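Long-range contacts in muramoyltetrapeptide carboxypeptidase (Oxalobacter formigenes OXCC13, PDB 6UUK), which probably works as a serine-type LD-carboxypeptidase that removes the terminal D-alanine from the tetrapeptide stems of cell-wall murein: residues K78-E83 against T187-D192; K118-L123 against K146-H151; P210-E215 against S305-T310. All blocks are in the same frame, centred on the assembly; numbering follows the deposited sequence.

How the contacts relate
From the N terminus, residues 78-83 come first and meet their partner, the helical segment 187-192, only after 103 intervening residues, so contact 1 closes a long loop. Contact 2 forms within that loop, where strand 119-122 pairs with strand 147-150 in the sheet of the N-terminal domain. The two contacts touch: Phe191 CE1 of helix 185-196 packs 3.8 Å from Val149 CG1, so the helix held by contact 1 also lies on the sheet of contact 2. Contact 3 opens only after contact 1 has closed. It ties the approach to inner strand 213-222 to edge strand 308-310 of the second sheet, with its centre about 29 Å from that of contact 2, across the chain's centre.

Contact 1. Residues K78-E83 against T187-D192; sequences KSRGYE and TLNHFD
A surface salt bridge between Arg80 and Asp192 fastens the turn that follows helix 67-79 to the side of helix 185-196. Arg80 grips the carboxylate side-on, sending two nitrogens to one oxygen from the same face of its plane. NE makes the straighter bond, 2.8 Å to Asp192 OD2 with an N-H...O angle of 160°, and meets this oxygen on its syn side. NH2 adds a longer bond of 3.2 Å to Asp192 OD2, arriving from above the carboxylate plane. The same NH2 also donates to Asn189 OD1 at 2.9 Å, one helical turn back, where the amide accepts from a tilted donor. A bend at chi3 (72°) turns the guanidinium so that these nitrogens face the helix while Leu188 CB lies over the centre of one flat face, 3.5 Å above the plane. Leucine suits the place because, with CB over the centre, its CD2 methyl extends the apolar cover as far as Arg80 NH1, 3.4 Å away. With an alanine in place of Arg80, the Asp192 carboxylate would probably lose its cationic mate and the Asn189 amide would be freer to turn. The Tyr82 ring, which is poorly ordered, brings its hydroxyl end close to the same carboxylate, with Asp192 OD2 near the ring's edge, but the angles do not make a hydrogen bond. Gly81 leaves the helix with positive phi (84°), a conformation glycine adopts easily, and so lets the chain turn between Arg80 and Tyr82. The side-on bridge thus joins the turn into strand 83-86 to a helix packed on the same sheet.

Contact 2. Residues K118-L123 against K146-H151; sequences KIVIAL and KLFVGH
Lys118 O accepts the backbone N-H of Leu147 at 2.9 Å and begins a ladder of parallel-strand hydrogen bonds. The next rung, Val120 N to Leu147 O, is also 2.9 Å and nearly straight at the hydrogen (171°). Val149 N then reaches Val120 O, again at 2.9 Å. The ladder slackens at its C-terminal end, where Ala122 N to Val149 O stretches to 3.5 Å and is weak. At the other end Lys146 turns its ammonium back to Val117 O and Asn114 O, leaving its CB to pack on Val120 CG2.

The branched and aromatic side chains suit a buried sheet with both faces covered. Val120 and Phe148 lie side by side, CG1 3.6 Å from ring carbon CD1, and the ring also meets Phe157. On the other face Val149 CG2, placed between its backbone N and carbonyl carbon (chi1 -57° for CG1), packs 3.7 Å from Ile121 CB, while Met195 and Phe191 of helix 185-196 cover this side. At the backbone angles of Gly150 any side chain would collide with the carbonyl oxygen of Val149, and a CB would also crowd Ala122 CB, so glycine fits.

Two neighbouring parallel strands linked through helix 138-142 form a beta-alpha-beta unit. Strand 147-150 runs on to Ser152, the predicted nucleophile, and then helix 155-163, consistent with the nucleophile elbow of serine hydrolases.

Contact 3. Residues P210-E215 against S305-T310; sequences PDVDVE and SIPVVT
Pro210, Val212 and Pro307 bury most of the surface here, in a small apolar cluster with no hydrogen bond between the two segments. The side chains of Pro210 and Pro307 cross at about a right angle, and Pro210 CG comes 4.2 Å from Pro307 CB. Next to it, Pro210 CD lies 3.5 Å from Val308 O. This carbon sits beside the ring nitrogen, so its hydrogens are likely to be slightly positive and to tolerate the carbonyl oxygen well, although that oxygen also takes a weak hydrogen bond from Arg301 NH2.

Val212 adds a second contact to Pro307 CB, beside that of Pro210. Its CG1, set anti to its own carbonyl carbon (chi1 -45°), approaches Pro307 CB to 3.6 Å and Pro307 CG to 3.8 Å. The same methyl touches Val309 CG2 at 4.2 Å, and so does Val212 CG2, which makes the valine a fork astride that methyl. A compact beta-branched residue fits because both of its methyls are used at once. Proline suits the opposing position as a rigid, apolar ring in a segment entering a strand.

The backbone of segment 210-215 is fixed separately, since Ser333 OG bonds to both Pro210 O and Val212 N. Segment 305-310 in turn pairs through Pro307 and Val309 with Leu274 of strand 273-280. In the C-terminal sheet, strands 242-248 and 273-280 lie between 213-222 and the outermost strand 308-310, so the contact joins the approach to an inner strand with the sheet's edge, beside strand 328-333 at Leu331 and helix 293-303 at Arg301 and Leu297.

Contact 1. Residues K78-E83 against T187-D192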
loop_
_atom_site.group_PDB
_atom_site.type_symbol
_atom_site.label_atom_id
_atom_site.label_comp_id
_atom_site.label_asym_id
_atom_site.label_seq_id
_atom_site.Cartn_x
_atom_site.Cartn_y
_atom_site.Cartn_z
ATOM N N LYS B 78 -16.819 -26.485 18.862
ATOM C CA LYS B 78 -17.205 -27.548 19.783
ATOM C C LYS B 78 -17.798 -28.734 19.032
ATOM O O LYS B 78 -17.453 -29.890 19.304
ATOM C CB LYS B 78 -18.203 -27.010 20.809
ATOM C CG LYS B 78 -18.922 -28.089 21.599
ATOM C CD LYS B 78 -20.201 -27.550 22.217
ATOM C CE LYS B 78 -21.151 -27.036 21.145
ATOM N NZ LYS B 78 -22.411 -26.495 21.725
ATOM N N SER B 79 -18.694 -28.463 18.078
ATOM C CA SER B 79 -19.339 -29.539 17.336
ATOM C C SER B 79 -18.336 -30.336 16.513
ATOM O O SER B 79 -18.530 -31.538 16.295
ATOM C CB SER B 79 -20.434 -28.972 16.432
ATOM O OG SER B 79 -19.896 -28.067 15.484
ATOM N N ARG B 80 -17.265 -29.695 16.051
ATOM C CA ARG B 80 -16.219 -30.395 15.319
ATOM C C ARG B 80 -15.203 -31.061 16.238
ATOM O O ARG B 80 -14.249 -31.671 15.742
ATOM C CB ARG B 80 -15.511 -29.429 14.362
ATOM C CG ARG B 80 -16.455 -28.728 13.397
ATOM C CD ARG B 80 -15.702 -27.955 12.326
ATOM N NE ARG B 80 -15.070 -28.843 11.354
ATOM C CZ ARG B 80 -15.677 -29.316 10.269
ATOM N NH1 ARG B 80 -16.937 -28.990 10.016
ATOM N NH2 ARG B 80 -15.025 -30.118 9.439
ATOM N N GLY B 81 -15.382 -30.961 17.554
ATOM C CA GLY B 81 -14.551 -31.680 18.499
ATOM C C GLY B 81 -13.241 -31.001 18.840
ATOM O O GLY B 81 -12.167 -31.537 18.551
ATOM N N TYR B 82 -13.311 -29.825 19.462
ATOM C CA TYR B 82 -12.110 -29.107 19.866
ATOM C C TYR B 82 -12.372 -28.375 21.174
ATOM O O TYR B 82 -13.499 -27.956 21.454
ATOM C CB TYR B 82 -11.649 -28.119 18.786
ATOM C CG TYR B 82 -11.301 -28.771 17.466
ATOM C CD1 TYR B 82 -10.112 -29.471 17.307
ATOM C CD2 TYR B 82 -12.160 -28.683 16.378
ATOM C CE1 TYR B 82 -9.790 -30.070 16.103
ATOM C CE2 TYR B 82 -11.845 -29.278 15.169
ATOM C CZ TYR B 82 -10.660 -29.970 15.037
ATOM O OH TYR B 82 -10.342 -30.563 13.837
ATOM N N GLU B 83 -11.318 -28.229 21.971
ATOM C CA GLU B 83 -11.392 -27.533 23.248
ATOM C C GLU B 83 -11.058 -26.062 23.030
ATOM O O GLU B 83 -9.939 -25.728 22.627
ATOM C CB GLU B 83 -10.437 -28.165 24.259
ATOM C CG GLU B 83 -10.544 -27.601 25.665
ATOM C CD GLU B 83 -9.566 -28.250 26.624
ATOM O OE1 GLU B 83 -8.732 -29.060 26.166
ATOM O OE2 GLU B 83 -9.630 -27.953 27.836
ATOM N N THR B 187 -14.009 -25.283 3.323
ATOM C CA THR B 187 -13.073 -24.530 4.152
ATOM C C THR B 187 -12.774 -25.262 5.454
ATOM O O THR B 187 -11.610 -25.381 5.859
ATOM C CB THR B 187 -13.634 -23.135 4.438
ATOM O OG1 THR B 187 -13.772 -22.411 3.209
ATOM C CG2 THR B 187 -12.711 -22.368 5.373
ATOM N N LEU B 188 -13.813 -25.770 6.121
ATOM C CA LEU B 188 -13.623 -26.377 7.434
ATOM C C LEU B 188 -12.916 -27.725 7.344
ATOM O O LEU B 188 -12.137 -28.072 8.239
ATOM C CB LEU B 188 -14.970 -26.526 8.143
ATOM C CG LEU B 188 -15.443 -25.359 9.019
ATOM C CD1 LEU B 188 -15.479 -24.046 8.248
ATOM C CD2 LEU B 188 -16.808 -25.662 9.618
ATOM N N ASN B 189 -13.166 -28.493 6.282
ATOM C CA ASN B 189 -12.502 -29.785 6.138
ATOM C C ASN B 189 -11.043 -29.622 5.729
ATOM O O ASN B 189 -10.181 -30.380 6.186
ATOM C CB ASN B 189 -13.249 -30.655 5.125
ATOM C CG ASN B 189 -14.656 -30.996 5.578
ATOM O OD1 ASN B 189 -15.170 -30.418 6.536
ATOM N ND2 ASN B 189 -15.290 -31.935 4.884
ATOM N N HIS B 190 -10.747 -28.645 4.867
ATOM C CA HIS B 190 -9.357 -28.371 4.518
ATOM C C HIS B 190 -8.582 -27.820 5.707
ATOM O O HIS B 190 -7.370 -28.039 5.811
ATOM C CB HIS B 190 -9.284 -27.398 3.343
ATOM C CG HIS B 190 -9.349 -28.060 2.002
ATOM N ND1 HIS B 190 -8.221 -28.389 1.279
ATOM C CD2 HIS B 190 -10.404 -28.453 1.250
ATOM C CE1 HIS B 190 -8.579 -28.956 0.141
ATOM N NE2 HIS B 190 -9.899 -29.007 0.099
ATOM N N PHE B 191 -9.258 -27.107 6.610
ATOM C CA PHE B 191 -8.587 -26.580 7.795
ATOM C C PHE B 191 -8.256 -27.697 8.777
ATOM O O PHE B 191 -7.121 -27.798 9.256
ATOM C CB PHE B 191 -9.456 -25.512 8.459
ATOM C CG PHE B 191 -8.975 -25.099 9.820
ATOM C CD1 PHE B 191 -7.854 -24.298 9.961
ATOM C CD2 PHE B 191 -9.648 -25.506 10.959
ATOM C CE1 PHE B 191 -7.410 -23.917 11.214
ATOM C CE2 PHE B 191 -9.210 -25.129 12.214
ATOM C CZ PHE B 191 -8.090 -24.333 12.342
ATOM N N ASP B 192 -9.237 -28.549 9.088
ATOM C CA ASP B 192 -8.997 -29.651 10.012
ATOM C C ASP B 192 -7.979 -30.639 9.457
ATOM O O ASP B 192 -7.250 -31.276 10.225
ATOM C CB ASP B 192 -10.308 -30.371 10.328
ATOM C CG ASP B 192 -11.307 -29.480 11.040
ATOM O OD1 ASP B 192 -10.951 -28.331 11.375
ATOM O OD2 ASP B 192 -12.450 -29.929 11.267
#

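Contact 2. Residues K118-L123 against K146-H151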
loop_
_atom_site.group_PDB
_atom_site.type_symbol
_atom_site.label_atom_id
_atom_site.label_comp_id
_atom_site.label_asym_id
_atom_site.label_seq_id
_atom_site.Cartn_x
_atom_site.Cartn_y
_atom_site.Cartn_z
ATOM N N LYS B 118 -3.042 -25.556 21.414
ATOM C CA LYS B 118 -2.201 -25.986 20.304
ATOM C C LYS B 118 -2.368 -25.126 19.062
ATOM O O LYS B 118 -1.387 -24.873 18.358
ATOM C CB LYS B 118 -2.499 -27.454 19.959
ATOM C CG LYS B 118 -1.500 -28.088 19.005
ATOM C CD LYS B 118 -1.702 -29.592 18.926
ATOM C CE LYS B 118 -1.566 -30.235 20.299
ATOM N NZ LYS B 118 -1.783 -31.706 20.255
ATOM N N ILE B 119 -3.582 -24.663 18.778
ATOM C CA ILE B 119 -3.864 -23.807 17.632
ATOM C C ILE B 119 -4.310 -22.446 18.147
ATOM O O ILE B 119 -5.036 -22.355 19.144
ATOM C CB ILE B 119 -4.936 -24.428 16.715
ATOM C CG1 ILE B 119 -4.551 -25.859 16.335
ATOM C CG2 ILE B 119 -5.134 -23.585 15.462
ATOM C CD1 ILE B 119 -5.593 -26.567 15.500
ATOM N N VAL B 120 -3.870 -21.388 17.472
ATOM C CA VAL B 120 -4.234 -20.019 17.817
ATOM C C VAL B 120 -4.860 -19.376 16.588
ATOM O O VAL B 120 -4.196 -19.221 15.556
ATOM C CB VAL B 120 -3.022 -19.209 18.304
ATOM C CG1 VAL B 120 -3.412 -17.758 18.515
ATOM C CG2 VAL B 120 -2.465 -19.807 19.586
ATOM N N ILE B 121 -6.133 -19.004 16.698
ATOM C CA ILE B 121 -6.892 -18.441 15.588
ATOM C C ILE B 121 -7.183 -16.975 15.879
ATOM O O ILE B 121 -7.440 -16.597 17.029
ATOM C CB ILE B 121 -8.192 -19.234 15.338
ATOM C CG1 ILE B 121 -8.940 -18.683 14.121
ATOM C CG2 ILE B 121 -9.081 -19.230 16.577
ATOM C CD1 ILE B 121 -10.106 -19.538 13.682
ATOM N N ALA B 122 -7.126 -16.151 14.839
ATOM C CA ALA B 122 -7.408 -14.729 14.958
ATOM C C ALA B 122 -8.901 -14.467 14.798
ATOM O O ALA B 122 -9.612 -15.204 14.110
ATOM C CB ALA B 122 -6.625 -13.932 13.915
ATOM N N LEU B 123 -9.370 -13.401 15.446
ATOM C CA LEU B 123 -10.787 -13.043 15.373
ATOM C C LEU B 123 -11.112 -12.392 14.032
ATOM O O LEU B 123 -11.805 -12.977 13.194
ATOM C CB LEU B 123 -11.157 -12.120 16.537
ATOM C CG LEU B 123 -12.644 -11.798 16.696
ATOM C CD1 LEU B 123 -13.427 -13.049 17.067
ATOM C CD2 LEU B 123 -12.859 -10.701 17.725
ATOM N N LYS B 146 3.043 -22.958 18.990
ATOM C CA LYS B 146 1.634 -22.838 18.650
ATOM C C LYS B 146 1.449 -22.766 17.139
ATOM O O LYS B 146 2.348 -22.358 16.398
ATOM C CB LYS B 146 1.025 -21.600 19.311
ATOM C CG LYS B 146 1.232 -21.538 20.816
ATOM C CD LYS B 146 0.703 -22.789 21.497
ATOM C CE LYS B 146 0.967 -22.754 22.994
ATOM N NZ LYS B 146 0.521 -24.005 23.665
ATOM N N LEU B 147 0.266 -23.172 16.688
ATOM C CA LEU B 147 -0.079 -23.183 15.266
ATOM C C LEU B 147 -1.013 -22.005 15.007
ATOM O O LEU B 147 -2.227 -22.097 15.186
ATOM C CB LEU B 147 -0.713 -24.512 14.869
ATOM C CG LEU B 147 0.215 -25.654 14.437
ATOM C CD1 LEU B 147 1.248 -25.989 15.505
ATOM C CD2 LEU B 147 -0.599 -26.888 14.076
ATOM N N PHE B 148 -0.431 -20.886 14.582
ATOM C CA PHE B 148 -1.199 -19.674 14.331
ATOM C C PHE B 148 -1.853 -19.738 12.956
ATOM O O PHE B 148 -1.200 -20.067 11.961
ATOM C CB PHE B 148 -0.298 -18.442 14.429
ATOM C CG PHE B 148 0.291 -18.227 15.795
ATOM C CD1 PHE B 148 -0.343 -17.411 16.715
ATOM C CD2 PHE B 148 1.479 -18.842 16.157
ATOM C CE1 PHE B 148 0.195 -17.211 17.973
ATOM C CE2 PHE B 148 2.022 -18.646 17.414
ATOM C CZ PHE B 148 1.380 -17.829 18.322
ATOM N N VAL B 149 -3.146 -19.424 12.902
ATOM C CA VAL B 149 -3.897 -19.400 11.654
ATOM C C VAL B 149 -4.575 -18.045 11.515
ATOM O O VAL B 149 -4.842 -17.356 12.505
ATOM C CB VAL B 149 -4.937 -20.542 11.574
ATOM C CG1 VAL B 149 -4.259 -21.896 11.730
ATOM C CG2 VAL B 149 -6.013 -20.361 12.623
ATOM N N GLY B 150 -4.847 -17.665 10.279
ATOM C CA GLY B 150 -5.488 -16.395 10.001
ATOM C C GLY B 150 -5.130 -15.906 8.612
ATOM O O GLY B 150 -4.338 -16.514 7.897
ATOM N N HIS B 151 -5.739 -14.784 8.247
ATOM C CA HIS B 151 -5.509 -14.160 6.948
ATOM C C HIS B 151 -5.854 -12.677 7.064
ATOM O O HIS B 151 -6.056 -12.155 8.165
ATOM C CB HIS B 151 -6.320 -14.858 5.852
ATOM C CG HIS B 151 -7.802 -14.702 6.004
ATOM N ND1 HIS B 151 -8.567 -15.564 6.760
ATOM C CD2 HIS B 151 -8.659 -13.786 5.496
ATOM C CE1 HIS B 151 -9.832 -15.184 6.712
ATOM N NE2 HIS B 151 -9.914 -14.108 5.951
#

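Contact 3. Residues P210-E215 against S305-T310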
loop_
_atom_site.group_PDB
_atom_site.type_symbol
_atom_site.label_atom_id
_atom_site.label_comp_id
_atom_site.label_asym_id
_atom_site.label_seq_id
_atom_site.Cartn_x
_atom_site.Cartn_y
_atom_site.Cartn_z
ATOM N N PRO B 210 1.403 -21.159 -17.476
ATOM C CA PRO B 210 2.603 -21.850 -17.956
ATOM C C PRO B 210 2.814 -23.173 -17.236
ATOM O O PRO B 210 2.322 -23.400 -16.129
ATOM C CB PRO B 210 3.733 -20.863 -17.641
ATOM C CG PRO B 210 3.210 -20.053 -16.503
ATOM C CD PRO B 210 1.732 -19.923 -16.746
ATOM N N ASP B 211 3.564 -24.055 -17.891
ATOM C CA ASP B 211 3.886 -25.370 -17.338
ATOM C C ASP B 211 5.136 -25.231 -16.480
ATOM O O ASP B 211 6.252 -25.123 -16.998
ATOM C CB ASP B 211 4.076 -26.395 -18.450
ATOM C CG ASP B 211 2.783 -26.715 -19.172
ATOM O OD1 ASP B 211 1.737 -26.146 -18.797
ATOM O OD2 ASP B 211 2.812 -27.537 -20.111
ATOM N N VAL B 212 4.952 -25.232 -15.164
ATOM C CA VAL B 212 6.048 -25.071 -14.222
ATOM C C VAL B 212 6.205 -26.357 -13.416
ATOM O O VAL B 212 5.334 -27.228 -13.408
ATOM C CB VAL B 212 5.840 -23.858 -13.294
ATOM C CG1 VAL B 212 5.366 -22.655 -14.092
ATOM C CG2 VAL B 212 4.858 -24.194 -12.183
ATOM N N ASP B 213 7.342 -26.469 -12.731
ATOM C CA ASP B 213 7.625 -27.613 -11.875
ATOM C C ASP B 213 8.674 -27.229 -10.841
ATOM O O ASP B 213 9.776 -27.789 -10.822
ATOM C CB ASP B 213 8.094 -28.810 -12.708
ATOM C CG ASP B 213 8.117 -30.101 -11.911
ATOM O OD1 ASP B 213 7.031 -30.647 -11.629
ATOM O OD2 ASP B 213 9.223 -30.570 -11.568
ATOM N N VAL B 214 8.342 -26.273 -9.983
ATOM C CA VAL B 214 9.283 -25.732 -9.023
ATOM C C VAL B 214 8.984 -26.298 -7.642
ATOM O O VAL B 214 7.963 -26.944 -7.414
ATOM C CB VAL B 214 9.261 -24.184 -9.011
ATOM C CG1 VAL B 214 9.731 -23.637 -10.348
ATOM C CG2 VAL B 214 7.865 -23.678 -8.685
ATOM N N GLU B 215 9.890 -26.048 -6.699
ATOM C CA GLU B 215 9.737 -26.519 -5.326
ATOM C C GLU B 215 10.518 -25.588 -4.412
ATOM O O GLU B 215 11.734 -25.449 -4.564
ATOM C CB GLU B 215 10.228 -27.961 -5.181
ATOM C CG GLU B 215 10.224 -28.481 -3.752
ATOM C CD GLU B 215 10.624 -29.940 -3.663
ATOM O OE1 GLU B 215 10.544 -30.644 -4.691
ATOM O OE2 GLU B 215 11.020 -30.383 -2.564
ATOM N N SER B 305 10.183 -11.886 -14.382
ATOM C CA SER B 305 11.075 -12.926 -14.872
ATOM C C SER B 305 10.727 -14.307 -14.334
ATOM O O SER B 305 11.297 -15.298 -14.802
ATOM C CB SER B 305 12.527 -12.590 -14.512
ATOM O OG SER B 305 12.685 -12.451 -13.109
ATOM N N ILE B 306 9.817 -14.395 -13.369
ATOM C CA ILE B 306 9.410 -15.671 -12.790
ATOM C C ILE B 306 8.049 -16.052 -13.360
ATOM O O ILE B 306 7.284 -15.168 -13.773
ATOM C CB ILE B 306 9.373 -15.601 -11.255
ATOM C CG1 ILE B 306 8.273 -14.648 -10.786
ATOM C CG2 ILE B 306 10.725 -15.162 -10.714
ATOM C CD1 ILE B 306 8.074 -14.635 -9.286
ATOM N N PRO B 307 7.706 -17.339 -13.417
ATOM C CA PRO B 307 6.382 -17.719 -13.923
ATOM C C PRO B 307 5.283 -17.347 -12.940
ATOM O O PRO B 307 5.446 -17.460 -11.723
ATOM C CB PRO B 307 6.492 -19.237 -14.094
ATOM C CG PRO B 307 7.545 -19.645 -13.119
ATOM C CD PRO B 307 8.535 -18.514 -13.099
ATOM N N VAL B 308 4.155 -16.901 -13.484
ATOM C CA VAL B 308 2.994 -16.501 -12.696
ATOM C C VAL B 308 1.889 -17.522 -12.935
ATOM O O VAL B 308 1.443 -17.712 -14.073
ATOM C CB VAL B 308 2.525 -15.084 -13.055
ATOM C CG1 VAL B 308 1.315 -14.700 -12.218
ATOM C CG2 VAL B 308 3.656 -14.087 -12.856
ATOM N N VAL B 309 1.448 -18.174 -11.863
ATOM C CA VAL B 309 0.419 -19.205 -11.921
ATOM C C VAL B 309 -0.825 -18.683 -11.218
ATOM O O VAL B 309 -0.740 -18.156 -10.102
ATOM C CB VAL B 309 0.905 -20.519 -11.282
ATOM C CG1 VAL B 309 -0.208 -21.554 -11.275
ATOM C CG2 VAL B 309 2.125 -21.046 -12.021
ATOM N N THR B 310 -1.976 -18.823 -11.868
ATOM C CA THR B 310 -3.244 -18.346 -11.338
ATOM C C THR B 310 -4.154 -19.521 -11.004
ATOM O O THR B 310 -3.879 -20.675 -11.345
ATOM C CB THR B 310 -3.937 -17.412 -12.337
ATOM O OG1 THR B 310 -4.387 -18.168 -13.469
ATOM C CG2 THR B 310 -2.977 -16.332 -12.808
#